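Local coordinates for rhusiopathiae surface protein B (Erysipelothrix rhusiopathiae, PDB 3V10) that probably binds collagen as a cell-wall-attached surface adhesin, of which this piece is the collagen-binding part, at residues Gly19-Phe30 and Gln147-Gly155; Leu55-Leu66 and Leu117-Tyr125. One frame throughout, in Å; residues are numbered along the deposited sequence.

How the contacts relate
Contact 1 (Gly19-Phe30 with Gln147-Gly155) and contact 2 (Leu55-Leu66 with Leu117-Tyr125) lie in the same immunoglobulin-like part of the collagen-binding region, their centres about 9 Å apart, and contact 2 is nested within the chain loop that contact 1 closes. They illustrate how a small sheet is fitted to a larger one. Strands 28-35 and 112-123 are neighbours in the larger sheet: Phe30 O lies 2.8 Å from Leu117 N, and Ile28 O lies 2.8 Å from Ser119 OG, both probable hydrogen bonds. On the other segment of contact 1, Gln153 NE2 hydrogen-bonds to both Glu60 OE1 and Asn123 OD1, so its amide nitrogen bridges the two segments of contact 2.

Contact 1: Gly19-Phe30 and Gln147-Gly155; sequences GLINNPSQPIEF and QMITISQPG
A short parallel beta pairing, in which Ile21 bridges to Ile151, joins two strands of a small mixed sheet packed against the immunoglobulin-like domain's main sheet. Two nearly straight hydrogen bonds hold it: Ile21 N donates to Thr150 O at 2.8 Å, and Ile21 O accepts from Ser152 N, also at 2.8 Å. Ile21 thus uses both of its backbone polar groups on residues flanking its partner, as parallel pairing requires. Water extends the link at each end. One molecule, 2.6 Å from Gly19 O, donates to that carbonyl and accepts from Thr150 N; another donates to Ser152 O and, weakly, to Asn22 O.

The two sides of the pairing differ in character. On one, Leu20 crosses Thr150 at about a right angle, with Leu20 CD1 3.8 Å from Thr150 OG1; chi1 of -175° sets its CG beside the carbonyl carbon, and CD1 reaches to 4.0 Å from Ser152 CB. On the other, a hydrophobic layer forms. Ile149 CD1 approaches Phe30 CZ to 3.5 Å, meeting the ring obliquely, while Ile28 CD1 touches Ile151 CD1 at 4.2 Å and Ile21 CD1 lies 4.2 Å from Ile149 CG2.

Strand 150-153 is central in its three-stranded sheet, between strands 20-21 and 131-134. Tyr121 of strand 112-123 packs on both Ile28 and Ile151, and Val15 of strand 10-16 reaches Ile149.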
loop_
_atom_site.group_PDB
_atom_site.type_symbol
_atom_site.label_atom_id
_atom_site.label_comp_id
_atom_site.label_asym_id
_atom_site.label_seq_id
_atom_site.Cartn_x
_atom_site.Cartn_y
_atom_site.Cartn_z
ATOM N N GLY A 19 5.656 2.652 -16.470
ATOM C CA GLY A 19 6.822 3.506 -16.359
ATOM C C GLY A 19 7.689 3.100 -15.181
ATOM O O GLY A 19 7.386 2.130 -14.479
ATOM N N LEU A 20 8.770 3.841 -14.956
ATOM C CA LEU A 20 9.682 3.543 -13.861
ATOM C C LEU A 20 8.998 3.702 -12.508
ATOM O O LEU A 20 8.512 4.780 -12.172
ATOM C CB LEU A 20 10.905 4.457 -13.942
ATOM C CG LEU A 20 12.060 4.251 -12.962
ATOM C CD1 LEU A 20 12.618 2.830 -13.077
ATOM C CD2 LEU A 20 13.145 5.276 -13.261
ATOM N N ILE A 21 8.951 2.621 -11.738
ATOM C CA ILE A 21 8.332 2.659 -10.423
ATOM C C ILE A 21 9.393 3.152 -9.449
ATOM O O ILE A 21 10.458 2.552 -9.312
ATOM C CB ILE A 21 7.803 1.269 -10.025
ATOM C CG1 ILE A 21 6.689 0.865 -10.996
ATOM C CG2 ILE A 21 7.276 1.291 -8.588
ATOM C CD1 ILE A 21 6.170 -0.542 -10.802
ATOM N N ASN A 22 9.083 4.254 -8.771
ATOM C CA ASN A 22 10.017 4.907 -7.858
ATOM C C ASN A 22 10.235 4.331 -6.454
ATOM O O ASN A 22 11.371 4.303 -5.968
ATOM C CB ASN A 22 9.635 6.389 -7.758
ATOM C CG ASN A 22 10.599 7.187 -6.914
ATOM O OD1 ASN A 22 10.339 7.459 -5.740
ATOM N ND2 ASN A 22 11.729 7.561 -7.504
ATOM N N ASN A 23 9.165 3.885 -5.799
ATOM C CA ASN A 23 9.284 3.332 -4.452
ATOM C C ASN A 23 8.169 2.317 -4.176
ATOM O O ASN A 23 7.157 2.293 -4.877
ATOM C CB ASN A 23 9.240 4.461 -3.417
ATOM C CG ASN A 23 7.929 5.212 -3.438
ATOM O OD1 ASN A 23 6.880 4.648 -3.145
ATOM N ND2 ASN A 23 7.979 6.493 -3.794
ATOM N N PRO A 24 8.345 1.466 -3.150
ATOM C CA PRO A 24 7.353 0.448 -2.794
ATOM C C PRO A 24 6.165 0.933 -1.961
ATOM O O PRO A 24 5.394 0.116 -1.465
ATOM C CB PRO A 24 8.191 -0.581 -2.037
ATOM C CG PRO A 24 9.140 0.285 -1.297
ATOM C CD PRO A 24 9.573 1.290 -2.352
ATOM N N SER A 25 6.010 2.247 -1.817
ATOM C CA SER A 25 4.916 2.798 -1.018
ATOM C C SER A 25 3.532 2.468 -1.570
ATOM O O SER A 25 2.606 2.185 -0.808
ATOM C CB SER A 25 5.059 4.316 -0.883
ATOM O OG SER A 25 4.781 4.975 -2.107
ATOM N N GLN A 26 3.387 2.513 -2.891
ATOM C CA GLN A 26 2.106 2.219 -3.519
ATOM C C GLN A 26 2.139 0.802 -4.095
ATOM O O GLN A 26 3.204 0.260 -4.378
ATOM C CB GLN A 26 1.821 3.223 -4.644
ATOM C CG GLN A 26 1.951 4.698 -4.247
ATOM C CD GLN A 26 0.850 5.176 -3.315
ATOM O OE1 GLN A 26 0.729 6.379 -3.043
ATOM N NE2 GLN A 26 0.041 4.246 -2.821
ATOM N N PRO A 27 0.966 0.180 -4.266
ATOM C CA PRO A 27 0.933 -1.178 -4.814
ATOM C C PRO A 27 1.213 -1.190 -6.311
ATOM O O PRO A 27 1.048 -0.174 -6.991
ATOM C CB PRO A 27 -0.502 -1.640 -4.542
ATOM C CG PRO A 27 -1.030 -0.674 -3.503
ATOM C CD PRO A 27 -0.383 0.626 -3.881
ATOM N N ILE A 28 1.654 -2.340 -6.814
ATOM C CA ILE A 28 1.864 -2.521 -8.244
ATOM C C ILE A 28 0.649 -3.372 -8.597
ATOM O O ILE A 28 0.504 -4.486 -8.102
ATOM C CB ILE A 28 3.173 -3.278 -8.557
ATOM C CG1 ILE A 28 4.368 -2.392 -8.191
ATOM C CG2 ILE A 28 3.237 -3.626 -10.031
ATOM C CD1 ILE A 28 5.727 -2.981 -8.504
ATOM N N GLU A 29 -0.233 -2.824 -9.428
ATOM C CA GLU A 29 -1.474 -3.496 -9.794
ATOM C C GLU A 29 -1.460 -4.337 -11.056
ATOM O O GLU A 29 -0.887 -3.956 -12.080
ATOM C CB GLU A 29 -2.596 -2.468 -9.932
ATOM C CG GLU A 29 -2.828 -1.611 -8.718
ATOM C CD GLU A 29 -3.648 -0.386 -9.053
ATOM O OE1 GLU A 29 -4.704 -0.542 -9.705
ATOM O OE2 GLU A 29 -3.237 0.729 -8.671
ATOM N N PHE A 30 -2.125 -5.482 -10.970
ATOM C CA PHE A 30 -2.240 -6.393 -12.092
ATOM C C PHE A 30 -3.720 -6.611 -12.351
ATOM O O PHE A 30 -4.479 -6.919 -11.434
ATOM C CB PHE A 30 -1.566 -7.729 -11.769
ATOM C CG PHE A 30 -0.074 -7.649 -11.711
ATOM C CD1 PHE A 30 0.687 -7.802 -12.865
ATOM C CD2 PHE A 30 0.574 -7.383 -10.511
ATOM C CE1 PHE A 30 2.071 -7.692 -12.827
ATOM C CE2 PHE A 30 1.963 -7.268 -10.460
ATOM C CZ PHE A 30 2.714 -7.424 -11.621
ATOM N N GLN A 147 4.652 -8.025 -20.295
ATOM C CA GLN A 147 4.624 -6.573 -20.246
ATOM C C GLN A 147 5.771 -6.175 -19.329
ATOM O O GLN A 147 6.011 -6.828 -18.313
ATOM C CB GLN A 147 3.282 -6.075 -19.709
ATOM C CG GLN A 147 2.168 -6.146 -20.745
ATOM C CD GLN A 147 0.878 -5.514 -20.268
ATOM O OE1 GLN A 147 0.888 -4.449 -19.651
ATOM N NE2 GLN A 147 -0.245 -6.159 -20.565
ATOM N N MET A 148 6.490 -5.119 -19.692
ATOM C CA MET A 148 7.634 -4.687 -18.896
ATOM C C MET A 148 7.285 -3.930 -17.625
ATOM O O MET A 148 6.359 -3.121 -17.586
ATOM C CB MET A 148 8.589 -3.823 -19.735
ATOM C CG MET A 148 9.737 -3.170 -18.939
ATOM S SD MET A 148 11.116 -4.249 -18.424
ATOM C CE MET A 148 10.371 -5.284 -17.334
ATOM N N ILE A 149 8.049 -4.224 -16.585
ATOM C CA ILE A 149 7.921 -3.574 -15.296
ATOM C C ILE A 149 9.332 -3.111 -14.971
ATOM O O ILE A 149 10.277 -3.908 -14.985
ATOM C CB ILE A 149 7.429 -4.551 -14.195
ATOM C CG1 ILE A 149 5.943 -4.862 -14.404
ATOM C CG2 ILE A 149 7.683 -3.954 -12.815
ATOM C CD1 ILE A 149 5.342 -5.780 -13.346
ATOM N N THR A 150 9.474 -1.814 -14.727
ATOM C CA THR A 150 10.763 -1.225 -14.394
ATOM C C THR A 150 10.686 -0.677 -12.979
ATOM O O THR A 150 9.830 0.156 -12.672
ATOM C CB THR A 150 11.124 -0.079 -15.368
ATOM O OG1 THR A 150 10.151 0.965 -15.265
ATOM C CG2 THR A 150 11.145 -0.593 -16.797
ATOM N N ILE A 151 11.585 -1.152 -12.121
ATOM C CA ILE A 151 11.613 -0.735 -10.728
ATOM C C ILE A 151 12.929 -0.068 -10.375
ATOM O O ILE A 151 14.002 -0.611 -10.625
ATOM C CB ILE A 151 11.413 -1.942 -9.780
ATOM C CG1 ILE A 151 10.020 -2.544 -9.982
ATOM C CG2 ILE A 151 11.605 -1.505 -8.326
ATOM C CD1 ILE A 151 9.800 -3.835 -9.220
ATOM N N SER A 152 12.836 1.115 -9.786
ATOM C CA SER A 152 14.022 1.853 -9.395
ATOM C C SER A 152 14.624 1.320 -8.105
ATOM O O SER A 152 13.929 1.144 -7.103
ATOM C CB SER A 152 13.694 3.332 -9.211
ATOM O OG SER A 152 14.781 4.003 -8.599
ATOM N N GLN A 153 15.925 1.061 -8.147
ATOM C CA GLN A 153 16.659 0.593 -6.984
ATOM C C GLN A 153 17.614 1.726 -6.655
ATOM O O GLN A 153 18.734 1.770 -7.157
ATOM C CB GLN A 153 17.444 -0.672 -7.315
ATOM C CG GLN A 153 16.580 -1.891 -7.538
ATOM C CD GLN A 153 17.393 -3.089 -7.970
ATOM O OE1 GLN A 153 17.795 -3.194 -9.130
ATOM N NE2 GLN A 153 17.658 -3.994 -7.034
ATOM N N PRO A 154 17.175 2.665 -5.805
ATOM C CA PRO A 154 17.999 3.812 -5.417
ATOM C C PRO A 154 19.313 3.445 -4.744
ATOM O O PRO A 154 19.378 2.517 -3.939
ATOM C CB PRO A 154 17.074 4.600 -4.493
ATOM C CG PRO A 154 16.278 3.513 -3.832
ATOM C CD PRO A 154 15.934 2.624 -5.009
ATOM N N GLY A 155 20.364 4.176 -5.090
ATOM C CA GLY A 155 21.659 3.924 -4.494
ATOM C C GLY A 155 21.689 4.541 -3.114
ATOM O O GLY A 155 20.832 5.361 -2.780
HETATM O O HOH W 1 6.792 -0.390 -15.017
HETATM O O HOH W 2 12.328 1.303 -4.953
#

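Contact 2: Leu55-Leu66 and Leu117-Tyr125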
loop_
_atom_site.group_PDB
_atom_site.type_symbol
_atom_site.label_atom_id
_atom_site.label_comp_id
_atom_site.label_asym_id
_atom_site.label_seq_id
_atom_site.Cartn_x
_atom_site.Cartn_y
_atom_site.Cartn_z
ATOM N N LEU A 55 3.955 -13.789 -9.611
ATOM C CA LEU A 55 4.517 -12.451 -9.644
ATOM C C LEU A 55 6.008 -12.578 -9.959
ATOM O O LEU A 55 6.672 -13.513 -9.516
ATOM C CB LEU A 55 4.281 -11.754 -8.301
ATOM C CG LEU A 55 2.811 -11.402 -8.041
ATOM C CD1 LEU A 55 2.592 -11.093 -6.569
ATOM C CD2 LEU A 55 2.392 -10.218 -8.923
ATOM N N PRO A 56 6.555 -11.628 -10.731
ATOM C CA PRO A 56 7.969 -11.644 -11.118
ATOM C C PRO A 56 8.954 -11.336 -10.001
ATOM O O PRO A 56 8.589 -10.799 -8.958
ATOM C CB PRO A 56 8.022 -10.599 -12.230
ATOM C CG PRO A 56 7.056 -9.565 -11.708
ATOM C CD PRO A 56 5.892 -10.393 -11.189
ATOM N N SER A 57 10.215 -11.678 -10.232
ATOM C CA SER A 57 11.249 -11.411 -9.249
ATOM C C SER A 57 12.610 -11.748 -9.828
ATOM O O SER A 57 12.705 -12.465 -10.816
ATOM C CB SER A 57 11.032 -12.279 -8.009
ATOM O OG SER A 57 11.223 -13.647 -8.331
ATOM N N ASN A 58 13.658 -11.200 -9.227
ATOM C CA ASN A 58 15.013 -11.545 -9.633
ATOM C C ASN A 58 15.759 -11.753 -8.326
ATOM O O ASN A 58 15.124 -11.998 -7.304
ATOM C CB ASN A 58 15.676 -10.480 -10.536
ATOM C CG ASN A 58 15.774 -9.113 -9.901
ATOM O OD1 ASN A 58 15.946 -8.978 -8.695
ATOM N ND2 ASN A 58 15.701 -8.078 -10.737
ATOM N N ASP A 59 17.081 -11.666 -8.327
ATOM C CA ASP A 59 17.820 -11.897 -7.088
ATOM C C ASP A 59 17.742 -10.800 -6.029
ATOM O O ASP A 59 18.063 -11.046 -4.865
ATOM C CB ASP A 59 19.287 -12.205 -7.407
ATOM C CG ASP A 59 19.507 -13.663 -7.768
ATOM O OD1 ASP A 59 18.756 -14.185 -8.619
ATOM O OD2 ASP A 59 20.433 -14.290 -7.205
ATOM N N GLU A 60 17.312 -9.605 -6.415
ATOM C CA GLU A 60 17.223 -8.496 -5.463
ATOM C C GLU A 60 15.814 -7.931 -5.279
ATOM O O GLU A 60 15.499 -7.364 -4.232
ATOM C CB GLU A 60 18.161 -7.362 -5.892
ATOM C CG GLU A 60 19.607 -7.795 -6.080
ATOM C CD GLU A 60 20.524 -6.644 -6.445
ATOM O OE1 GLU A 60 20.103 -5.761 -7.227
ATOM O OE2 GLU A 60 21.672 -6.630 -5.958
ATOM N N VAL A 61 14.970 -8.084 -6.292
ATOM C CA VAL A 61 13.606 -7.562 -6.234
ATOM C C VAL A 61 12.558 -8.650 -6.462
ATOM O O VAL A 61 12.601 -9.371 -7.458
ATOM C CB VAL A 61 13.402 -6.449 -7.292
ATOM C CG1 VAL A 61 11.991 -5.864 -7.187
ATOM C CG2 VAL A 61 14.437 -5.367 -7.105
ATOM N N SER A 62 11.617 -8.767 -5.529
ATOM C CA SER A 62 10.550 -9.753 -5.639
ATOM C C SER A 62 9.204 -9.101 -5.364
ATOM O O SER A 62 9.066 -8.315 -4.428
ATOM C CB SER A 62 10.766 -10.907 -4.645
ATOM O OG SER A 62 11.866 -11.721 -5.025
ATOM N N LEU A 63 8.222 -9.408 -6.202
ATOM C CA LEU A 63 6.878 -8.881 -6.009
ATOM C C LEU A 63 6.097 -9.965 -5.297
ATOM O O LEU A 63 6.278 -11.148 -5.584
ATOM C CB LEU A 63 6.211 -8.558 -7.348
ATOM C CG LEU A 63 6.480 -7.154 -7.893
ATOM C CD1 LEU A 63 7.958 -7.003 -8.206
ATOM C CD2 LEU A 63 5.640 -6.925 -9.144
ATOM N N ARG A 64 5.244 -9.565 -4.362
ATOM C CA ARG A 64 4.451 -10.529 -3.610
ATOM C C ARG A 64 3.110 -9.931 -3.204
ATOM O O ARG A 64 2.907 -8.713 -3.272
ATOM C CB ARG A 64 5.213 -10.979 -2.359
ATOM C CG ARG A 64 5.382 -9.902 -1.293
ATOM C CD ARG A 64 5.926 -10.496 -0.002
ATOM N NE ARG A 64 5.799 -9.581 1.131
ATOM C CZ ARG A 64 6.444 -8.423 1.229
ATOM N NH1 ARG A 64 6.270 -7.653 2.290
ATOM N NH2 ARG A 64 7.265 -8.035 0.265
ATOM N N SER A 65 2.187 -10.795 -2.803
ATOM C CA SER A 65 0.876 -10.339 -2.363
ATOM C C SER A 65 1.057 -9.598 -1.037
ATOM O O SER A 65 2.046 -9.811 -0.336
ATOM C CB SER A 65 -0.060 -11.542 -2.172
ATOM O OG SER A 65 -1.210 -11.191 -1.421
ATOM N N LEU A 66 0.125 -8.717 -0.697
ATOM C CA LEU A 66 0.206 -7.987 0.569
ATOM C C LEU A 66 -0.300 -8.867 1.707
ATOM O O LEU A 66 -0.100 -8.562 2.886
ATOM C CB LEU A 66 -0.660 -6.727 0.534
ATOM C CG LEU A 66 -0.167 -5.461 -0.164
ATOM C CD1 LEU A 66 0.163 -5.744 -1.623
ATOM C CD2 LEU A 66 -1.259 -4.396 -0.050
ATOM N N LEU A 117 -5.333 -7.823 -8.959
ATOM C CA LEU A 117 -4.347 -8.201 -7.954
ATOM C C LEU A 117 -3.441 -7.054 -7.534
ATOM O O LEU A 117 -2.947 -6.305 -8.368
ATOM C CB LEU A 117 -3.495 -9.355 -8.498
ATOM C CG LEU A 117 -2.295 -9.856 -7.692
ATOM C CD1 LEU A 117 -2.755 -10.505 -6.396
ATOM C CD2 LEU A 117 -1.528 -10.869 -8.536
ATOM N N LYS A 118 -3.230 -6.927 -6.228
ATOM C CA LYS A 118 -2.369 -5.885 -5.690
ATOM C C LYS A 118 -1.091 -6.540 -5.199
ATOM O O LYS A 118 -1.138 -7.600 -4.575
ATOM C CB LYS A 118 -3.072 -5.171 -4.532
ATOM C CG LYS A 118 -4.418 -4.582 -4.919
ATOM C CD LYS A 118 -4.270 -3.663 -6.123
ATOM C CE LYS A 118 -5.607 -3.119 -6.593
ATOM N NZ LYS A 118 -6.203 -2.185 -5.596
ATOM N N SER A 119 0.051 -5.918 -5.477
ATOM C CA SER A 119 1.322 -6.483 -5.045
ATOM C C SER A 119 2.250 -5.437 -4.448
ATOM O O SER A 119 2.082 -4.238 -4.665
ATOM C CB SER A 119 2.026 -7.174 -6.220
ATOM O OG SER A 119 2.472 -6.228 -7.175
ATOM N N VAL A 120 3.221 -5.909 -3.680
ATOM C CA VAL A 120 4.210 -5.044 -3.054
ATOM C C VAL A 120 5.570 -5.643 -3.378
ATOM O O VAL A 120 5.692 -6.860 -3.551
ATOM C CB VAL A 120 4.013 -4.991 -1.512
ATOM C CG1 VAL A 120 4.004 -6.403 -0.932
ATOM C CG2 VAL A 120 5.115 -4.172 -0.872
ATOM N N TYR A 121 6.595 -4.807 -3.494
ATOM C CA TYR A 121 7.915 -5.340 -3.791
ATOM C C TYR A 121 8.951 -5.024 -2.731
ATOM O O TYR A 121 8.890 -3.991 -2.062
ATOM C CB TYR A 121 8.430 -4.851 -5.156
ATOM C CG TYR A 121 8.799 -3.387 -5.239
ATOM C CD1 TYR A 121 7.877 -2.440 -5.677
ATOM C CD2 TYR A 121 10.086 -2.952 -4.914
ATOM C CE1 TYR A 121 8.222 -1.096 -5.799
ATOM C CE2 TYR A 121 10.444 -1.607 -5.030
ATOM C CZ TYR A 121 9.505 -0.688 -5.479
ATOM O OH TYR A 121 9.851 0.633 -5.650
ATOM N N ASP A 122 9.883 -5.956 -2.571
ATOM C CA ASP A 122 10.988 -5.809 -1.642
ATOM C C ASP A 122 12.196 -5.596 -2.538
ATOM O O ASP A 122 12.232 -6.093 -3.659
ATOM C CB ASP A 122 11.193 -7.080 -0.811
ATOM C CG ASP A 122 10.068 -7.327 0.174
ATOM O OD1 ASP A 122 9.659 -6.371 0.872
ATOM O OD2 ASP A 122 9.601 -8.483 0.260
ATOM N N ASN A 123 13.177 -4.849 -2.052
ATOM C CA ASN A 123 14.386 -4.583 -2.825
ATOM C C ASN A 123 15.572 -4.674 -1.877
ATOM O O ASN A 123 15.711 -3.860 -0.969
ATOM C CB ASN A 123 14.292 -3.195 -3.470
ATOM C CG ASN A 123 15.647 -2.629 -3.857
ATOM O OD1 ASN A 123 16.526 -3.341 -4.347
ATOM N ND2 ASN A 123 15.812 -1.328 -3.653
ATOM N N ALA A 124 16.414 -5.678 -2.095
ATOM C CA ALA A 124 17.577 -5.927 -1.245
ATOM C C ALA A 124 18.833 -5.137 -1.604
ATOM O O ALA A 124 19.802 -5.134 -0.841
ATOM C CB ALA A 124 17.892 -7.417 -1.249
ATOM N N TYR A 125 18.817 -4.466 -2.751
ATOM C CA TYR A 125 19.971 -3.688 -3.200
ATOM C C TYR A 125 20.349 -2.584 -2.218
ATOM O O TYR A 125 19.490 -1.850 -1.738
ATOM C CB TYR A 125 19.684 -3.066 -4.568
ATOM C CG TYR A 125 20.841 -2.275 -5.143
ATOM C CD1 TYR A 125 22.033 -2.906 -5.497
ATOM C CD2 TYR A 125 20.733 -0.903 -5.358
ATOM C CE1 TYR A 125 23.091 -2.188 -6.059
ATOM C CE2 TYR A 125 21.781 -0.176 -5.919
ATOM C CZ TYR A 125 22.956 -0.828 -6.268
ATOM O OH TYR A 125 23.992 -0.120 -6.842
HETATM O O HOH W 3 -2.400 -8.982 -2.579
#
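The Arg64 guanidinium carries Val120 CG1 over the centre of one face, 3.8 Å above its plane, within the antiparallel pairing of strands 61-65 and 112-123 in the main sheet of the immunoglobulin-like domain. The Asp122 carboxylate comes up obliquely to form a salt bridge whose exact geometry is doubtful, since Arg64 NH2 and Asp122 OD2 are modelled too close together. The Tyr121 ring meets Val61 CG1 obliquely, at 4.2 Å from CD2. Just beyond the strands, at the edge of the Tyr125 ring and near its plane, Glu60 OE2 lies 3.8 Å from CD1; the other carboxylate oxygen, OE1, pairs with Lys131.

In the hydrogen-bonded pair Arg64-Val120, Arg64 N and Val120 O are 2.9 Å apart, and the reciprocal bond completes the ring; Ser62-Asp122 repeats the pattern with one weak bond. One face carries Ser62, Arg64, Val120 and Asp122. With CG between the backbone N and the carbonyl carbon (chi1 69°), the arginine, extended from CG to NE, runs alongside Val120, its CG 3.8 Å from Val120 CG1. The opposite face carries Val61, Leu63, Tyr121 and Asn123, and there Leu63 CD1 packs 3.8 Å from Tyr121 CB.

Ahead of strand 61-65, Asn58 forms an Asx turn, its OD1 accepting from Glu60 N and Val61 N, 2.7 Å from each, on opposite faces of its amide. Beyond the Arg64-Val120 pair, a water accepts from Leu66 N and donates to Lys118 O, 2.7 Å from that oxygen.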